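Local atomic coordinates of Xaa-Pro dipeptidase (Pyrococcus horikoshii, PDB entry 1WY2), a protein that probably splits dipeptides that carry a C-terminal proline after a nonpolar residue, working as a homodimeric metallopeptidase with two metal ions per subunit. Residues A[127-130]-A[131-134]; A[258-261]-A[262-265]. All coordinates share one frame; numbering follows the deposited sequence.

Contact 1: A[127-130]-A[131-134]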
loop_
_atom_site.group_PDB
_atom_site.type_symbol
_atom_site.label_atom_id
_atom_site.label_comp_id
_atom_site.label_asym_id
_atom_site.label_seq_id
_atom_site.Cartn_x
_atom_site.Cartn_y
_atom_site.Cartn_z
ATOM N N ILE A 127 -19.721 -11.591 3.260
ATOM C CA ILE A 127 -20.723 -11.603 4.324
ATOM C C ILE A 127 -19.979 -11.458 5.647
ATOM O O ILE A 127 -19.202 -12.333 6.027
ATOM C CB ILE A 127 -21.520 -12.925 4.343
ATOM C CG1 ILE A 127 -22.174 -13.163 2.978
ATOM C CG2 ILE A 127 -22.568 -12.882 5.460
ATOM C CD1 ILE A 127 -23.096 -12.049 2.511
ATOM N N LYS A 128 -20.206 -10.348 6.343
ATOM C CA LYS A 128 -19.534 -10.100 7.613
ATOM C C LYS A 128 -20.257 -10.738 8.797
ATOM O O LYS A 128 -21.489 -10.769 8.848
ATOM C CB LYS A 128 -19.397 -8.588 7.866
ATOM C CG LYS A 128 -18.188 -7.924 7.204
ATOM C CD LYS A 128 -18.246 -7.998 5.685
ATOM C CE LYS A 128 -17.040 -7.308 5.054
ATOM N NZ LYS A 128 -16.970 -7.538 3.570
ATOM N N SER A 129 -19.475 -11.249 9.738
ATOM C CA SER A 129 -20.018 -11.866 10.943
ATOM C C SER A 129 -20.345 -10.741 11.921
ATOM O O SER A 129 -19.910 -9.603 11.733
ATOM C CB SER A 129 -18.982 -12.796 11.574
ATOM O OG SER A 129 -17.867 -12.063 12.066
ATOM N N GLU A 130 -21.104 -11.055 12.965
ATOM C CA GLU A 130 -21.447 -10.043 13.957
ATOM C C GLU A 130 -20.161 -9.466 14.552
ATOM O O GLU A 130 -20.082 -8.275 14.846
ATOM C CB GLU A 130 -22.311 -10.650 15.067
ATOM C CG GLU A 130 -23.607 -11.273 14.569
ATOM C CD GLU A 130 -24.486 -11.769 15.702
ATOM O OE1 GLU A 130 -23.989 -12.544 16.547
ATOM O OE2 GLU A 130 -25.674 -11.387 15.745
ATOM N N LYS A 131 -19.155 -10.321 14.718
ATOM C CA LYS A 131 -17.868 -9.902 15.267
ATOM C C LYS A 131 -17.173 -8.897 14.349
ATOM O O LYS A 131 -16.635 -7.888 14.813
ATOM C CB LYS A 131 -16.963 -11.123 15.472
ATOM C CG LYS A 131 -15.527 -10.784 15.848
ATOM C CD LYS A 131 -14.694 -12.043 16.066
ATOM C CE LYS A 131 -13.207 -11.724 16.161
ATOM N NZ LYS A 131 -12.670 -11.206 14.865
ATOM N N GLU A 132 -17.182 -9.176 13.048
ATOM C CA GLU A 132 -16.545 -8.282 12.083
ATOM C C GLU A 132 -17.276 -6.949 12.005
ATOM O O GLU A 132 -16.649 -5.891 11.902
ATOM C CB GLU A 132 -16.510 -8.926 10.690
ATOM C CG GLU A 132 -15.531 -10.081 10.561
ATOM C CD GLU A 132 -15.578 -10.729 9.188
ATOM O OE1 GLU A 132 -16.653 -11.232 8.804
ATOM O OE2 GLU A 132 -14.539 -10.737 8.496
ATOM N N ILE A 133 -18.601 -7.004 12.051
ATOM C CA ILE A 133 -19.415 -5.799 11.979
ATOM C C ILE A 133 -19.095 -4.852 13.130
ATOM O O ILE A 133 -18.999 -3.641 12.934
ATOM C CB ILE A 133 -20.921 -6.150 11.974
ATOM C CG1 ILE A 133 -21.274 -6.849 10.657
ATOM C CG2 ILE A 133 -21.762 -4.888 12.152
ATOM C CD1 ILE A 133 -22.680 -7.431 10.615
ATOM N N LYS A 134 -18.918 -5.403 14.327
ATOM C CA LYS A 134 -18.590 -4.582 15.489
ATOM C C LYS A 134 -17.261 -3.849 15.294
ATOM O O LYS A 134 -17.126 -2.686 15.677
ATOM C CB LYS A 134 -18.525 -5.446 16.751
ATOM C CG LYS A 134 -19.875 -5.995 17.183
ATOM C CD LYS A 134 -19.745 -6.866 18.422
ATOM C CE LYS A 134 -21.099 -7.408 18.856
ATOM N NZ LYS A 134 -20.994 -8.278 20.061
HETATM O O HOH W 1 -16.410 -12.542 6.486
#

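Contact 2: A[258-261]-A[262-265]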
loop_
_atom_site.group_PDB
_atom_site.type_symbol
_atom_site.label_atom_id
_atom_site.label_comp_id
_atom_site.label_asym_id
_atom_site.label_seq_id
_atom_site.Cartn_x
_atom_site.Cartn_y
_atom_site.Cartn_z
ATOM N N GLY A 258 -31.774 -8.608 -1.859
ATOM C CA GLY A 258 -32.600 -8.870 -3.026
ATOM C C GLY A 258 -32.322 -8.007 -4.241
ATOM O O GLY A 258 -32.503 -8.452 -5.373
ATOM N N ILE A 259 -31.897 -6.770 -4.017
ATOM C CA ILE A 259 -31.593 -5.866 -5.120
ATOM C C ILE A 259 -30.161 -6.138 -5.574
ATOM O O ILE A 259 -29.315 -6.518 -4.766
ATOM C CB ILE A 259 -31.723 -4.385 -4.679
ATOM C CG1 ILE A 259 -31.618 -3.462 -5.894
ATOM C CG2 ILE A 259 -30.630 -4.038 -3.673
ATOM C CD1 ILE A 259 -31.880 -1.998 -5.576
ATOM N N THR A 260 -29.890 -5.968 -6.864
ATOM C CA THR A 260 -28.536 -6.194 -7.361
ATOM C C THR A 260 -27.745 -4.906 -7.208
ATOM O O THR A 260 -28.323 -3.828 -7.066
ATOM C CB THR A 260 -28.516 -6.589 -8.848
ATOM O OG1 THR A 260 -29.082 -5.531 -9.629
ATOM C CG2 THR A 260 -29.300 -7.874 -9.073
ATOM N N ALA A 261 -26.424 -5.024 -7.236
ATOM C CA ALA A 261 -25.555 -3.862 -7.109
ATOM C C ALA A 261 -25.850 -2.876 -8.238
ATOM O O ALA A 261 -25.861 -1.661 -8.032
ATOM C CB ALA A 261 -24.098 -4.299 -7.153
ATOM N N LYS A 262 -26.094 -3.409 -9.433
ATOM C CA LYS A 262 -26.393 -2.576 -10.591
ATOM C C LYS A 262 -27.699 -1.805 -10.402
ATOM O O LYS A 262 -27.777 -0.626 -10.735
ATOM C CB LYS A 262 -26.478 -3.437 -11.853
ATOM C CG LYS A 262 -26.826 -2.655 -13.107
ATOM C CD LYS A 262 -26.883 -3.554 -14.334
ATOM C CE LYS A 262 -27.219 -2.748 -15.577
ATOM N NZ LYS A 262 -27.205 -3.578 -16.815
ATOM N N GLU A 263 -28.722 -2.469 -9.869
ATOM C CA GLU A 263 -30.005 -1.809 -9.640
ATOM C C GLU A 263 -29.856 -0.702 -8.602
ATOM O O GLU A 263 -30.495 0.344 -8.705
ATOM C CB GLU A 263 -31.060 -2.820 -9.171
ATOM C CG GLU A 263 -31.386 -3.888 -10.211
ATOM C CD GLU A 263 -32.396 -4.910 -9.720
ATOM O OE1 GLU A 263 -32.300 -5.336 -8.549
ATOM O OE2 GLU A 263 -33.279 -5.301 -10.514
ATOM N N LEU A 264 -29.009 -0.927 -7.601
ATOM C CA LEU A 264 -28.789 0.080 -6.566
ATOM C C LEU A 264 -28.020 1.268 -7.151
ATOM O O LEU A 264 -28.338 2.426 -6.867
ATOM C CB LEU A 264 -28.022 -0.524 -5.384
ATOM C CG LEU A 264 -27.743 0.399 -4.195
ATOM C CD1 LEU A 264 -29.036 1.046 -3.720
ATOM C CD2 LEU A 264 -27.104 -0.402 -3.069
ATOM N N ASP A 265 -27.011 0.986 -7.971
ATOM C CA ASP A 265 -26.240 2.056 -8.598
ATOM C C ASP A 265 -27.189 2.907 -9.444
ATOM O O ASP A 265 -27.094 4.137 -9.455
ATOM C CB ASP A 265 -25.117 1.466 -9.468
ATOM C CG ASP A 265 -24.380 2.519 -10.284
ATOM O OD1 ASP A 265 -24.916 2.954 -11.329
ATOM O OD2 ASP A 265 -23.262 2.914 -9.885
HETATM O O HOH W 2 -33.352 -8.035 -7.939
#

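Contact 1: A[127-130]-A[131-134]
Ser-129 and Glu-132 hold each other by two bonds that run in opposite senses. Together they form a capping box at the start of helix 130-153. Ser-129 is the N-cap. Its OG accepts from Glu-132 N at 3.1 Å. The hydroxyl is turned between its own backbone N and carbonyl carbon (chi1 66°), which sets it facing the first turn. The return bond runs from Ser-129 N to Glu-132 OE1, 3.0 Å long and close to straight at 163°. OE1 uses its anti lone pair, on the side away from OE2. The glutamate chain is extended beyond CG and runs back along the cap residue, with CG 3.4 Å from Ser-129 OG. Lys-128 crosses Glu-132 at about a right angle, and its CB and CG lie near OE1. Lys-128 CB also meets Ile-133 CG1 at 3.8 Å. Water 1 lies 2.7 Å from Glu-132 OE1 and also reaches Ile-127 O. Thus OE1 faces both a backbone N-H and a water, while OE2 bonds to Tyr-220 OH. With an alanine at Glu-132, Ser-129 N and Tyr-220 OH are likely to lose their carboxylate partner, and the water its link to the cap. The first regular helix bond is Ile-133 N to Ser-129 O, 2.9 Å. The ammonium of Lys-128 leads away to a salt bridge with Glu-295 and a bond to Arg-125 O. The box lies where the loop after helix 118-125 enters helix 130-153, and Tyr-220 ties it to strand 220-229.

Contact 2: A[258-261]-A[262-265]
Glu-263 reaches back from the first turn of helix 261-274 to Ile-259 and Thr-260. Its CB packs against Ile-259 CG1 at 3.4 Å. The isoleucine and glutamate side chains run past each other in opposite directions. Next along the chain, CG lies beside the hydroxyl of Thr-260. The modelled spacing there is too tight to be trusted. CG stands anti to the carbonyl carbon of Glu-263 (chi1 -64°), and the extended chain beyond it carries the carboxylate back along the loop. CD follows, 3.9 Å from Thr-260 N. At the tip, OE1 accepts from that same Thr-260 N at 3.0 Å. The bond is nearly straight, at 169°. The donor comes from the anti side of OE1, but 28° out of the carboxylate plane. OE1 also touches Ile-259 CG1 and takes a bond from water 2, 3.0 Å away. The same water donates to Gly-258 O, so it bridges the glutamate to the loop. This is a capping box. Thr-260 is the N-cap, and its OG1 accepts from Glu-263 N, though the tight modelling makes this bond doubtful in detail. Leu-264 N then bonds to Thr-260 O, and Asp-265 N to Ala-261 O at 2.9 Å. Beside the box, Ile-259 CD1 meets Leu-264 CB at 4.1 Å. Both of these side chains also rest on Leu-307, and Leu-264 goes on to Ile-313 and Ile-315 of strand 312-321. Asp-265 OD1 hydrogen-bonds Gln-301 and forms a salt bridge with Arg-269, while OD2 accepts from Leu-285 N.

In the fold
Contacts 1 and 2 use the same device, a capping box, on two different helices. Their centres are about 22 Å apart and they do not touch. Both are partly buried. They differ in where the glutamate sits. In contact 1 it is buried, and its second oxygen is held by a tyrosine. In contact 2 it is exposed. Contact 1 buries Lys-128 and Glu-132, contact 2 Ala-261, Leu-264 and Asp-265. Contact 1 opens helix 130-153 and contact 2 opens helix 261-274. Through Leu-264, contact 2 touches strand 312-321, which carries the metal ligand Glu-316.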